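Local coordinates for protein probable thiol peroxidase (Chromobacterium violaceum, PDB 3KEB) that probably reduces peroxides as a thiol peroxidase with a thioredoxin-like fold, at residues 11-16 and 129-134; 32-37 and 112-117; 78-83 and 166-171. All coordinates share one frame; numbering follows the deposited sequence. Where two conformers were deposited one is given.

Contacts 1 and 2 lie toward the side of the chain that meets the second subunit, their centres 22 Å apart and nearest atoms about 5 Å apart, without touching. The dimer connects them: Lys38 of the second subunit packs on the loop of contact 1, and in one deposited conformer Ser133 of that loop hydrogen-bonds Arg115 of the second subunit, the copy there of a contact 2 residue. Contact 3 lies across the chain's centre from both, 31 Å from contact 1 and 27 Å from contact 2 between centres, and no other chain of the assembly touches its segments. Contact 2 is nested within the loop closed by contact 1, whereas contact 3 alternates in sequence with each.

Contact 1 (11-16 and 129-134); sequences GDEMLP and EYPLSG
The carboxylate of Glu13 stands nearly upright to the ring of Tyr130, the two planes 83° apart, with Glu13 OE2 4.0 Å from Tyr130 CE2 at an oblique approach. One face of that ring is covered from its own segment: the cis peptide before Pro131 folds the proline back, so that Pro131 CB lies 3.5 Å above the ring plane, toward the rim. The second carboxylate, of Glu129, reaches the pyrrolidine of Pro16 at about a right angle, Glu129 OE2 3.3 Å from Pro16 CG. Between these polar ends Leu15 supplies most of the apolar contact, its CG anti to the carbonyl carbon (chi1 -54°) bringing both methyls to the 129-134 loop. Leu15 CD1 is 3.7 Å from Leu132 CB and 3.9 Å from Pro131 CD, while its CD2 sits 3.3 Å from Tyr130 O. No hydrogen bond crosses the contact directly; a water donates to Pro16 O and accepts a weak bond from Glu129 N. Strand 13-16 pairs with strand 7-10 through Leu15 and Val8, and Tyr10 of that hairpin packs on Pro131 and Leu132. The loop, between helix 119-122 and strand 139-143, faces the second subunit, where the Tyr130 ring meets His39 of that chain.

Contact 2 (32-37 and 112-117); sequences MLVDDQ and STLRGR
An antiparallel bridge between Val34 and Ser112, in the mixed sheet of the thioredoxin-like fold, forms this contact, and an ST turn follows it directly. Val34 and Ser112 are a hydrogen-bonded pair: Val34 N gives to Ser112 O at 3.2 Å, and Ser112 N gives to Val34 O at 2.8 Å. Both are nearly straight, with N-H...O angles of 167° and 169°. Ser112 OG, turned anti to its backbone nitrogen (chi1 168°), accepts from Leu114 N at 3.0 Å, which makes the ST turn and bends the chain away as the strand ends. The same hydroxyl is hydrogen-bonded to Asp91 O, so this buried group is held by two backbone partners. Leu33 lies against the end of that strand through its CD2 branch, 3.5 Å from Ser112 O and 3.8 Å from Thr113 CA. Beyond the turn, Arg117 NH2 donates to Thr113 OG1 at 3.0 Å, and one face of its guanidinium lies against Leu114 CA. Strand 32-35 runs between strands 40-42 and 109-112, Leu33 bonding to Ala41 through the backbone. Ser112 packs on Pro93 and Leu96 of helix 93-103, whereas Leu33 and Thr113 meet Ile88 of strand 84-89 and Phe119 of helix 119-122.

Contact 3 (78-83 and 166-171); sequences DSWPHL and AIEKLL
With CG anti to the carbonyl carbon (chi1 -56°), the Trp80 indole lies against helix 164-177, and Glu168 comes to meet it through a bend at chi2 that swings its carboxylate round to the ring edge. There Trp80 NE1 donates to Glu168 OE1 at 2.8 Å with an N-H...O angle of 166°. The acceptor lies close to the indole plane, but the donor stands well above the plane of the carboxylate. The carboxylate thus sits at the indole edge, turned 48° from the ring plane, with the other oxygen, Glu168 OE2, 3.5 Å from Trp80 CZ2. Leu171, one helical turn further on, covers a face of the same ring. Its CD1 makes a CH-pi contact 3.5 Å from the centroid of the five-membered ring, almost on the normal, and its CB is 3.5 Å from Trp80 CZ2 over the six-membered part. In the thioredoxin-like fold this joins the loop between helix 67-77 and strand 84-89 to the helix that follows strand 149-154. Phe76 of helix 67-77 meets the Trp80 ring and also packs on Ile167, Glu168 and Leu171. The loop itself closes as a type I beta turn from Trp80 to Leu83, and Leu83 and Leu171 both lie on Leu142 of strand 139-143.

Contact 1 (11-16 and 129-134)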
ATOM      1  N   GLY A  11     -11.428  15.878   6.773  1.00 12.94           N
ATOM      2  CA  GLY A  11     -11.088  17.274   7.138  1.00 14.00           C
ATOM      3  C   GLY A  11     -12.016  18.230   6.448  1.00 14.74           C
ATOM      4  O   GLY A  11     -13.260  18.050   6.496  1.00 15.38           O
ATOM      5  N   ASP A  12     -11.438  19.174   5.708  1.00 14.67           N
ATOM      6  CA  ASP A  12     -12.229  20.147   4.961  0.60 16.08           C
ATOM      7  C   ASP A  12     -12.476  19.716   3.499  1.00 15.79           C
ATOM      8  O   ASP A  12     -12.998  20.498   2.687  1.00 16.84           O
ATOM      9  CB  ASP A  12     -11.623  21.573   5.065  0.60 16.67           C
ATOM     10  CG  ASP A  12     -10.509  21.852   4.053  0.60 18.67           C
ATOM     11  OD1 ASP A  12      -9.934  20.911   3.460  0.60 19.89           O
ATOM     12  OD2 ASP A  12     -10.207  23.062   3.866  0.60 22.39           O
ATOM     13  N   GLU A  13     -12.147  18.490   3.146  1.00 15.33           N
ATOM     14  CA  GLU A  13     -12.394  18.069   1.745  1.00 15.26           C
ATOM     15  C   GLU A  13     -13.606  17.113   1.721  1.00 14.81           C
ATOM     16  O   GLU A  13     -13.770  16.316   2.635  1.00 14.53           O
ATOM     17  CB  GLU A  13     -11.184  17.325   1.239  1.00 16.39           C
ATOM     18  CG  GLU A  13      -9.830  18.104   1.234  1.00 19.92           C
ATOM     19  CD  GLU A  13      -9.689  18.977   0.031  1.00 24.43           C
ATOM     20  OE1 GLU A  13     -10.641  19.029  -0.777  1.00 26.35           O
ATOM     21  OE2 GLU A  13      -8.640  19.646  -0.110  1.00 29.28           O
HETATM   22  N   MSE A  14     -14.438  17.204   0.682  1.00 13.88           N
HETATM   23  CA  MSE A  14     -15.552  16.304   0.449  1.00 13.28           C
HETATM   24  C   MSE A  14     -15.269  15.615  -0.893  1.00 12.20           C
HETATM   25  O   MSE A  14     -15.157  16.282  -1.928  1.00 10.67           O
HETATM   26  CB  MSE A  14     -16.828  17.150   0.346  1.00 14.99           C
HETATM   27  CG  MSE A  14     -18.033  16.441   0.646  1.00 18.83           C
HETATM   28 SE   MSE A  14     -19.504  17.784   0.677  0.60 33.18          SE
HETATM   29  CE  MSE A  14     -19.012  19.047  -0.648  1.00 20.66           C
ATOM     30  N   LEU A  15     -15.137  14.303  -0.843  1.00 12.03           N
ATOM     31  CA  LEU A  15     -14.592  13.506  -1.931  1.00 12.61           C
ATOM     32  C   LEU A  15     -15.595  12.474  -2.409  1.00 12.72           C
ATOM     33  O   LEU A  15     -16.236  11.783  -1.587  1.00 13.26           O
ATOM     34  CB  LEU A  15     -13.335  12.797  -1.459  1.00 13.00           C
ATOM     35  CG  LEU A  15     -12.252  13.709  -0.839  1.00 14.52           C
ATOM     36  CD1 LEU A  15     -11.086  12.829  -0.292  1.00 16.46           C
ATOM     37  CD2 LEU A  15     -11.796  14.867  -1.800  1.00 15.02           C
ATOM     38  N   PRO A  16     -15.743  12.348  -3.725  1.00 12.56           N
ATOM     39  CA  PRO A  16     -16.625  11.245  -4.185  1.00 12.66           C
ATOM     40  C   PRO A  16     -16.106   9.881  -3.880  1.00 11.73           C
ATOM     41  O   PRO A  16     -14.866   9.673  -3.797  1.00 12.06           O
ATOM     42  CB  PRO A  16     -16.705  11.452  -5.708  1.00 13.69           C
ATOM     43  CG  PRO A  16     -15.966  12.797  -6.017  1.00 14.58           C
ATOM     44  CD  PRO A  16     -15.068  13.042  -4.835  1.00 13.35           C
ATOM     45  N   GLU A 129      -9.975  11.267  -5.907  1.00 19.51           N
ATOM     46  CA  GLU A 129      -9.525  12.669  -5.763  1.00 18.77           C
ATOM     47  C   GLU A 129      -8.584  12.912  -4.619  1.00 17.52           C
ATOM     48  O   GLU A 129      -8.720  12.318  -3.578  1.00 15.71           O
ATOM     49  CB  GLU A 129     -10.714  13.604  -5.552  1.00 19.52           C
ATOM     50  CG  GLU A 129     -11.683  13.565  -6.659  1.00 25.17           C
ATOM     51  CD  GLU A 129     -12.652  14.728  -6.639  1.00 32.13           C
ATOM     52  OE1 GLU A 129     -12.461  15.685  -5.850  1.00 35.56           O
ATOM     53  OE2 GLU A 129     -13.610  14.672  -7.447  1.00 38.73           O
ATOM     54  N   TYR A 130      -7.663  13.859  -4.822  1.00 17.72           N
ATOM     55  CA  TYR A 130      -6.772  14.380  -3.782  1.00 18.27           C
ATOM     56  C   TYR A 130      -7.612  14.779  -2.585  1.00 17.09           C
ATOM     57  O   TYR A 130      -8.671  15.420  -2.789  1.00 17.79           O
ATOM     58  CB  TYR A 130      -6.022  15.665  -4.312  1.00 18.45           C
ATOM     59  CG  TYR A 130      -5.322  16.439  -3.217  1.00 21.02           C
ATOM     60  CD1 TYR A 130      -4.101  16.009  -2.711  1.00 21.81           C
ATOM     61  CD2 TYR A 130      -5.883  17.600  -2.665  1.00 22.09           C
ATOM     62  CE1 TYR A 130      -3.474  16.679  -1.672  1.00 24.85           C
ATOM     63  CE2 TYR A 130      -5.226  18.308  -1.642  1.00 24.08           C
ATOM     64  CZ  TYR A 130      -4.020  17.837  -1.147  1.00 23.86           C
ATOM     65  OH  TYR A 130      -3.344  18.481  -0.125  1.00 26.92           O
ATOM     66  N   PRO A 131      -7.145  14.492  -1.374  1.00 15.75           N
ATOM     67  CA  PRO A 131      -5.895  13.816  -1.025  1.00 15.38           C
ATOM     68  C   PRO A 131      -6.007  12.303  -0.761  1.00 14.77           C
ATOM     69  O   PRO A 131      -5.059  11.697  -0.298  1.00 13.88           O
ATOM     70  CB  PRO A 131      -5.507  14.486   0.289  1.00 15.57           C
ATOM     71  CG  PRO A 131      -6.751  15.033   0.823  1.00 17.18           C
ATOM     72  CD  PRO A 131      -7.822  14.959  -0.167  1.00 16.54           C
ATOM     73  N   LEU A 132      -7.178  11.726  -0.955  1.00 14.92           N
ATOM     74  CA  LEU A 132      -7.378  10.302  -0.655  1.00 14.63           C
ATOM     75  C   LEU A 132      -7.410   9.418  -1.913  1.00 13.53           C
ATOM     76  O   LEU A 132      -7.802   8.254  -1.845  1.00 11.82           O
ATOM     77  CB  LEU A 132      -8.622  10.093   0.208  1.00 13.91           C
ATOM     78  CG  LEU A 132      -8.506  10.636   1.647  1.00 15.88           C
ATOM     79  CD1 LEU A 132      -9.770  10.327   2.424  1.00 12.74           C
ATOM     80  CD2 LEU A 132      -7.218  10.119   2.400  1.00 11.26           C
ATOM     81  N   SER A 133      -6.946   9.953  -3.027  1.00 14.81           N
ATOM     82  CA  SER A 133      -6.826   9.203  -4.256  0.60 14.07           C
ATOM     83  C   SER A 133      -6.129   7.851  -4.062  1.00 15.12           C
ATOM     84  O   SER A 133      -5.020   7.762  -3.462  1.00 14.75           O
ATOM     85  CB  SER A 133      -6.032  10.016  -5.249  0.60 15.83           C
ATOM     86  OG  SER A 133      -5.981   9.343  -6.471  0.60 14.34           O
ATOM     87  N   GLY A 134      -6.786   6.805  -4.537  1.00 14.50           N
ATOM     88  CA  GLY A 134      -6.308   5.421  -4.383  1.00 15.10           C
ATOM     89  C   GLY A 134      -6.693   4.702  -3.109  1.00 15.20           C
ATOM     90  O   GLY A 134      -6.505   3.437  -3.031  1.00 15.03           O
TER
HETATM   91  O   HOH W   1     -14.070  17.094  -4.044  1.00 37.62           O
HETATM   92  O   HOH W   2     -12.954  10.477  -5.689  1.00 21.27           O

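Contact 2 (32-37 and 112-117)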
HETATM    1  N   MSE A  32      -9.976 -11.008  -4.863  1.00 19.24           N
HETATM    2  CA  MSE A  32      -8.657 -11.651  -4.917  0.60 19.94           C
HETATM    3  C   MSE A  32      -7.685 -10.680  -4.273  1.00 19.36           C
HETATM    4  O   MSE A  32      -7.239  -9.760  -4.952  1.00 19.64           O
HETATM    5  CB  MSE A  32      -8.221 -11.835  -6.373  0.60 21.11           C
HETATM    6  CG  MSE A  32      -9.067 -12.812  -7.159  0.60 26.12           C
HETATM    7 SE   MSE A  32      -8.546 -12.981  -9.060  0.36 36.41          SE
HETATM    8  CE  MSE A  32      -8.290 -11.085  -9.541  0.60 31.47           C
ATOM      9  N   LEU A  33      -7.396 -10.837  -2.984  1.00 16.96           N
ATOM     10  CA  LEU A  33      -6.570  -9.915  -2.240  1.00 15.40           C
ATOM     11  C   LEU A  33      -5.312 -10.637  -1.768  1.00 14.87           C
ATOM     12  O   LEU A  33      -5.123 -11.802  -2.104  1.00 14.36           O
ATOM     13  CB  LEU A  33      -7.362  -9.348  -1.034  1.00 15.40           C
ATOM     14  CG  LEU A  33      -8.583  -8.527  -1.486  1.00 15.46           C
ATOM     15  CD1 LEU A  33      -9.400  -8.124  -0.285  1.00 18.00           C
ATOM     16  CD2 LEU A  33      -8.140  -7.289  -2.289  1.00 18.45           C
ATOM     17  N   VAL A  34      -4.455  -9.935  -1.023  1.00 13.54           N
ATOM     18  CA  VAL A  34      -3.283 -10.574  -0.458  0.60 13.29           C
ATOM     19  C   VAL A  34      -3.178 -10.185   0.999  1.00 12.87           C
ATOM     20  O   VAL A  34      -3.363  -9.052   1.383  1.00 14.01           O
ATOM     21  CB  VAL A  34      -2.002 -10.258  -1.260  0.60 14.09           C
ATOM     22  CG1 VAL A  34      -1.884  -8.814  -1.469  0.60 13.03           C
ATOM     23  CG2 VAL A  34      -0.762 -10.816  -0.564  0.60 11.15           C
ATOM     24  N   ASP A  35      -2.947 -11.157   1.848  1.00 12.62           N
ATOM     25  CA  ASP A  35      -2.903 -10.904   3.289  1.00 13.71           C
ATOM     26  C   ASP A  35      -1.535 -10.471   3.778  1.00 13.26           C
ATOM     27  O   ASP A  35      -0.590 -10.375   3.016  1.00 12.27           O
ATOM     28  CB  ASP A  35      -3.419 -12.123   4.065  1.00 15.03           C
ATOM     29  CG  ASP A  35      -2.477 -13.318   4.062  1.00 18.33           C
ATOM     30  OD1 ASP A  35      -1.228 -13.246   3.839  1.00 16.31           O
ATOM     31  OD2 ASP A  35      -3.030 -14.440   4.364  1.00 25.58           O
ATOM     32  N   ASP A  36      -1.422 -10.241   5.078  1.00 13.94           N
ATOM     33  CA  ASP A  36      -0.194  -9.704   5.621  1.00 13.96           C
ATOM     34  C   ASP A  36       1.031 -10.602   5.564  1.00 14.74           C
ATOM     35  O   ASP A  36       2.172 -10.101   5.675  1.00 16.52           O
ATOM     36  CB  ASP A  36      -0.403  -9.138   7.024  1.00 13.41           C
ATOM     37  CG  ASP A  36      -0.807 -10.197   8.063  1.00 17.64           C
ATOM     38  OD1 ASP A  36      -1.801 -10.904   7.867  1.00 18.81           O
ATOM     39  OD2 ASP A  36      -0.089 -10.346   9.078  1.00 24.99           O
ATOM     40  N   GLN A  37       0.846 -11.898   5.370  1.00 14.79           N
ATOM     41  CA  GLN A  37       1.968 -12.809   5.110  1.00 16.25           C
ATOM     42  C   GLN A  37       2.158 -13.100   3.642  1.00 15.37           C
ATOM     43  O   GLN A  37       2.825 -14.059   3.290  1.00 14.46           O
ATOM     44  CB  GLN A  37       1.740 -14.121   5.845  1.00 18.40           C
ATOM     45  CG  GLN A  37       1.605 -13.911   7.386  1.00 25.18           C
ATOM     46  CD  GLN A  37       1.178 -15.185   8.109  1.00 32.51           C
ATOM     47  OE1 GLN A  37      -0.024 -15.429   8.309  1.00 37.78           O
ATOM     48  NE2 GLN A  37       2.155 -16.025   8.461  1.00 36.02           N
ATOM     49  N   SER A 112      -4.628  -6.617   1.789  1.00 13.32           N
ATOM     50  CA  SER A 112      -4.164  -5.523   0.992  1.00 13.35           C
ATOM     51  C   SER A 112      -4.764  -5.623  -0.402  1.00 14.49           C
ATOM     52  O   SER A 112      -4.920  -6.737  -0.970  1.00 13.59           O
ATOM     53  CB  SER A 112      -2.658  -5.600   0.859  1.00 12.63           C
ATOM     54  OG  SER A 112      -2.201  -4.721  -0.134  1.00 12.63           O
ATOM     55  N   THR A 113      -5.078  -4.469  -0.959  1.00 13.27           N
ATOM     56  CA  THR A 113      -5.600  -4.408  -2.309  1.00 15.23           C
ATOM     57  C   THR A 113      -4.509  -4.312  -3.358  1.00 17.75           C
ATOM     58  O   THR A 113      -4.806  -4.091  -4.562  1.00 19.43           O
ATOM     59  CB  THR A 113      -6.534  -3.236  -2.493  1.00 13.73           C
ATOM     60  OG1 THR A 113      -5.842  -2.016  -2.253  1.00 12.66           O
ATOM     61  CG2 THR A 113      -7.730  -3.322  -1.498  1.00 11.75           C
ATOM     62  N   LEU A 114      -3.248  -4.489  -2.978  1.00 20.03           N
ATOM     63  CA  LEU A 114      -2.221  -4.310  -4.028  1.00 22.63           C
ATOM     64  C   LEU A 114      -2.340  -5.339  -5.178  1.00 24.44           C
ATOM     65  O   LEU A 114      -2.069  -4.992  -6.281  1.00 26.99           O
ATOM     66  CB  LEU A 114      -0.791  -4.199  -3.468  1.00 23.03           C
ATOM     67  CG  LEU A 114       0.029  -5.438  -3.490  1.00 19.86           C
ATOM     68  CD1 LEU A 114       1.478  -5.258  -3.013  1.00 12.94           C
ATOM     69  CD2 LEU A 114      -0.746  -6.394  -2.608  1.00 20.43           C
ATOM     70  N   ARG A 115      -2.777  -6.571  -4.939  1.00 27.73           N
ATOM     71  CA  ARG A 115      -2.759  -7.570  -6.025  0.60 29.37           C
ATOM     72  C   ARG A 115      -3.813  -7.210  -7.077  1.00 29.76           C
ATOM     73  O   ARG A 115      -3.676  -7.568  -8.257  1.00 31.08           O
ATOM     74  CB  ARG A 115      -2.879  -9.009  -5.473  0.60 30.29           C
ATOM     75  CG  ARG A 115      -3.321 -10.090  -6.449  0.60 32.69           C
ATOM     76  CD  ARG A 115      -2.332 -10.288  -7.552  0.60 34.75           C
ATOM     77  NE  ARG A 115      -3.028 -10.648  -8.779  0.60 37.17           N
ATOM     78  CZ  ARG A 115      -3.355 -11.882  -9.132  0.60 38.50           C
ATOM     79  NH1 ARG A 115      -3.027 -12.921  -8.374  0.60 38.57           N
ATOM     80  NH2 ARG A 115      -4.004 -12.076 -10.273  0.60 40.30           N
ATOM     81  N   GLY A 116      -4.830  -6.459  -6.693  0.60 30.05           N
ATOM     82  CA  GLY A 116      -5.760  -5.935  -7.675  0.60 30.67           C
ATOM     83  C   GLY A 116      -6.596  -4.818  -7.093  0.60 30.75           C
ATOM     84  O   GLY A 116      -7.523  -5.062  -6.329  0.60 30.36           O
ATOM     85  N   ARG A 117      -6.272  -3.588  -7.485  1.00 31.47           N
ATOM     86  CA  ARG A 117      -6.948  -2.437  -6.915  1.00 31.57           C
ATOM     87  C   ARG A 117      -8.426  -2.319  -7.379  1.00 31.20           C
ATOM     88  O   ARG A 117      -9.173  -1.566  -6.784  1.00 31.72           O
ATOM     89  CB  ARG A 117      -6.168  -1.169  -7.231  1.00 32.74           C
ATOM     90  CG  ARG A 117      -4.667  -1.182  -6.762  1.00 33.87           C
ATOM     91  CD  ARG A 117      -4.467  -1.037  -5.214  1.00 36.74           C
ATOM     92  NE  ARG A 117      -3.095  -0.591  -4.910  1.00 38.21           N
ATOM     93  CZ  ARG A 117      -2.420  -0.789  -3.769  1.00 37.12           C
ATOM     94  NH1 ARG A 117      -1.195  -0.287  -3.645  1.00 30.75           N
ATOM     95  NH2 ARG A 117      -2.967  -1.458  -2.745  1.00 38.87           N
TER

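Contact 3 (78-83 and 166-171)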
ATOM      1  N   ASP A  78     -16.200  -7.975  20.974  1.00 12.15           N
ATOM      2  CA  ASP A  78     -16.103  -8.754  22.194  1.00 11.78           C
ATOM      3  C   ASP A  78     -17.404  -9.527  22.484  1.00 12.38           C
ATOM      4  O   ASP A  78     -17.368 -10.602  23.115  1.00 13.65           O
ATOM      5  CB  ASP A  78     -15.783  -7.897  23.447  1.00 12.29           C
ATOM      6  CG  ASP A  78     -14.377  -7.328  23.428  1.00 14.67           C
ATOM      7  OD1 ASP A  78     -13.497  -7.926  22.772  1.00 14.59           O
ATOM      8  OD2 ASP A  78     -14.171  -6.305  24.103  1.00 19.17           O
ATOM      9  N   SER A  79     -18.529  -8.946  22.103  1.00 11.85           N
ATOM     10  CA  SER A  79     -19.843  -9.580  22.263  1.00 12.01           C
ATOM     11  C   SER A  79     -20.184 -10.655  21.210  1.00 12.51           C
ATOM     12  O   SER A  79     -21.179 -11.341  21.351  1.00 13.20           O
ATOM     13  CB  SER A  79     -20.933  -8.494  22.206  1.00 13.95           C
ATOM     14  OG  SER A  79     -20.852  -7.606  23.309  1.00 13.76           O
ATOM     15  N   TRP A  80     -19.399 -10.760  20.138  1.00 11.60           N
ATOM     16  CA  TRP A  80     -19.737 -11.591  18.968  1.00 11.65           C
ATOM     17  C   TRP A  80     -18.464 -12.305  18.492  1.00 11.38           C
ATOM     18  O   TRP A  80     -17.968 -12.035  17.385  1.00 11.98           O
ATOM     19  CB  TRP A  80     -20.365 -10.729  17.872  1.00 11.77           C
ATOM     20  CG  TRP A  80     -21.581  -9.978  18.353  1.00 11.77           C
ATOM     21  CD1 TRP A  80     -21.656  -8.628  18.664  1.00 13.10           C
ATOM     22  CD2 TRP A  80     -22.894 -10.514  18.595  1.00 12.32           C
ATOM     23  NE1 TRP A  80     -22.914  -8.327  19.108  1.00 11.92           N
ATOM     24  CE2 TRP A  80     -23.692  -9.459  19.085  1.00 12.34           C
ATOM     25  CE3 TRP A  80     -23.469 -11.795  18.480  1.00 14.82           C
ATOM     26  CZ2 TRP A  80     -25.034  -9.634  19.432  1.00 12.95           C
ATOM     27  CZ3 TRP A  80     -24.832 -11.963  18.829  1.00 15.55           C
ATOM     28  CH2 TRP A  80     -25.583 -10.894  19.282  1.00 15.91           C
ATOM     29  N   PRO A  81     -17.932 -13.203  19.348  1.00 11.30           N
ATOM     30  CA  PRO A  81     -16.674 -13.906  19.052  1.00 11.38           C
ATOM     31  C   PRO A  81     -16.723 -14.786  17.799  1.00 13.35           C
ATOM     32  O   PRO A  81     -15.641 -15.187  17.325  1.00 13.63           O
ATOM     33  CB  PRO A  81     -16.414 -14.751  20.288  1.00 11.54           C
ATOM     34  CG  PRO A  81     -17.766 -14.906  20.994  1.00 10.22           C
ATOM     35  CD  PRO A  81     -18.458 -13.569  20.667  1.00 10.96           C
ATOM     36  N   HIS A  82     -17.893 -15.062  17.225  1.00 13.03           N
ATOM     37  CA  HIS A  82     -17.928 -15.992  16.102  1.00 13.57           C
ATOM     38  C   HIS A  82     -17.891 -15.285  14.757  1.00 13.54           C
ATOM     39  O   HIS A  82     -17.943 -15.930  13.714  1.00 15.42           O
ATOM     40  CB  HIS A  82     -19.134 -16.923  16.216  1.00 14.26           C
ATOM     41  CG  HIS A  82     -19.162 -17.710  17.485  1.00 13.56           C
ATOM     42  ND1 HIS A  82     -20.252 -18.459  17.865  1.00 14.32           N
ATOM     43  CD2 HIS A  82     -18.236 -17.879  18.454  1.00 11.36           C
ATOM     44  CE1 HIS A  82     -20.005 -19.034  19.031  1.00 12.30           C
ATOM     45  NE2 HIS A  82     -18.783 -18.713  19.405  1.00 12.64           N
ATOM     46  N   LEU A  83     -17.807 -13.968  14.808  1.00 12.94           N
ATOM     47  CA  LEU A  83     -17.829 -13.115  13.663  0.60 13.70           C
ATOM     48  C   LEU A  83     -16.371 -12.823  13.297  1.00 13.68           C
ATOM     49  O   LEU A  83     -15.618 -12.234  14.130  1.00 15.19           O
ATOM     50  CB  LEU A  83     -18.590 -11.856  14.037  0.60 13.89           C
ATOM     51  CG  LEU A  83     -19.537 -11.190  13.046  0.60 17.91           C
ATOM     52  CD1 LEU A  83     -20.661 -12.122  12.669  0.60 17.49           C
ATOM     53  CD2 LEU A  83     -20.091  -9.901  13.644  0.60 14.37           C
ATOM     54  N   ALA A 166     -26.782  -0.219  15.601  1.00 15.35           N
ATOM     55  CA  ALA A 166     -27.631  -0.811  14.564  1.00 15.11           C
ATOM     56  C   ALA A 166     -27.255  -2.266  14.228  1.00 15.11           C
ATOM     57  O   ALA A 166     -28.123  -3.138  14.038  1.00 14.15           O
ATOM     58  CB  ALA A 166     -27.571   0.052  13.284  1.00 16.73           C
ATOM     59  N   ILE A 167     -25.954  -2.518  14.139  1.00 15.14           N
ATOM     60  CA  ILE A 167     -25.440  -3.876  13.895  1.00 14.00           C
ATOM     61  C   ILE A 167     -25.800  -4.792  15.085  1.00 14.08           C
ATOM     62  O   ILE A 167     -26.305  -5.912  14.891  1.00 13.26           O
ATOM     63  CB  ILE A 167     -23.907  -3.870  13.632  1.00 13.81           C
ATOM     64  CG1 ILE A 167     -23.552  -2.912  12.487  1.00 16.08           C
ATOM     65  CG2 ILE A 167     -23.415  -5.294  13.383  1.00 12.82           C
ATOM     66  CD1 ILE A 167     -22.018  -2.776  12.171  1.00 12.48           C
ATOM     67  N   GLU A 168     -25.556  -4.333  16.311  1.00 13.98           N
ATOM     68  CA  GLU A 168     -25.974  -5.082  17.530  1.00 14.93           C
ATOM     69  C   GLU A 168     -27.455  -5.501  17.482  1.00 15.11           C
ATOM     70  O   GLU A 168     -27.816  -6.629  17.789  1.00 15.37           O
ATOM     71  CB  GLU A 168     -25.736  -4.240  18.786  1.00 14.97           C
ATOM     72  CG  GLU A 168     -26.116  -4.867  20.155  1.00 16.15           C
ATOM     73  CD  GLU A 168     -25.156  -5.954  20.653  1.00 21.38           C
ATOM     74  OE1 GLU A 168     -23.943  -5.999  20.282  1.00 23.02           O
ATOM     75  OE2 GLU A 168     -25.632  -6.786  21.449  1.00 24.98           O
ATOM     76  N   LYS A 169     -28.324  -4.586  17.077  1.00 15.96           N
ATOM     77  CA  LYS A 169     -29.754  -4.874  17.094  1.00 16.03           C
ATOM     78  C   LYS A 169     -30.065  -6.019  16.106  1.00 15.87           C
ATOM     79  O   LYS A 169     -30.828  -6.941  16.435  1.00 15.76           O
ATOM     80  CB  LYS A 169     -30.513  -3.581  16.772  1.00 16.87           C
ATOM     81  CG  LYS A 169     -31.992  -3.647  16.849  1.00 20.76           C
ATOM     82  CD  LYS A 169     -32.600  -2.230  16.676  1.00 26.47           C
ATOM     83  CE  LYS A 169     -34.115  -2.306  16.492  1.00 29.26           C
ATOM     84  NZ  LYS A 169     -34.722  -2.997  17.655  1.00 32.56           N
ATOM     85  N   LEU A 170     -29.447  -5.992  14.931  1.00 14.93           N
ATOM     86  CA  LEU A 170     -29.610  -7.080  13.953  1.00 16.51           C
ATOM     87  C   LEU A 170     -29.082  -8.420  14.441  1.00 17.22           C
ATOM     88  O   LEU A 170     -29.734  -9.460  14.258  1.00 17.06           O
ATOM     89  CB  LEU A 170     -28.945  -6.734  12.626  1.00 15.96           C
ATOM     90  CG  LEU A 170     -29.658  -5.648  11.820  1.00 18.52           C
ATOM     91  CD1 LEU A 170     -28.731  -5.192  10.684  1.00 20.64           C
ATOM     92  CD2 LEU A 170     -31.056  -6.057  11.270  1.00 18.78           C
ATOM     93  N   LEU A 171     -27.913  -8.402  15.091  1.00 16.20           N
ATOM     94  CA  LEU A 171     -27.357  -9.630  15.607  1.00 16.66           C
ATOM     95  C   LEU A 171     -28.209 -10.176  16.751  1.00 17.34           C
ATOM     96  O   LEU A 171     -28.398 -11.389  16.845  1.00 17.48           O
ATOM     97  CB  LEU A 171     -25.905  -9.449  16.052  1.00 16.54           C
ATOM     98  CG  LEU A 171     -24.874  -9.097  14.939  1.00 15.81           C
ATOM     99  CD1 LEU A 171     -23.630  -8.549  15.577  1.00 17.36           C
ATOM    100  CD2 LEU A 171     -24.530 -10.353  14.035  1.00 16.21           C
TER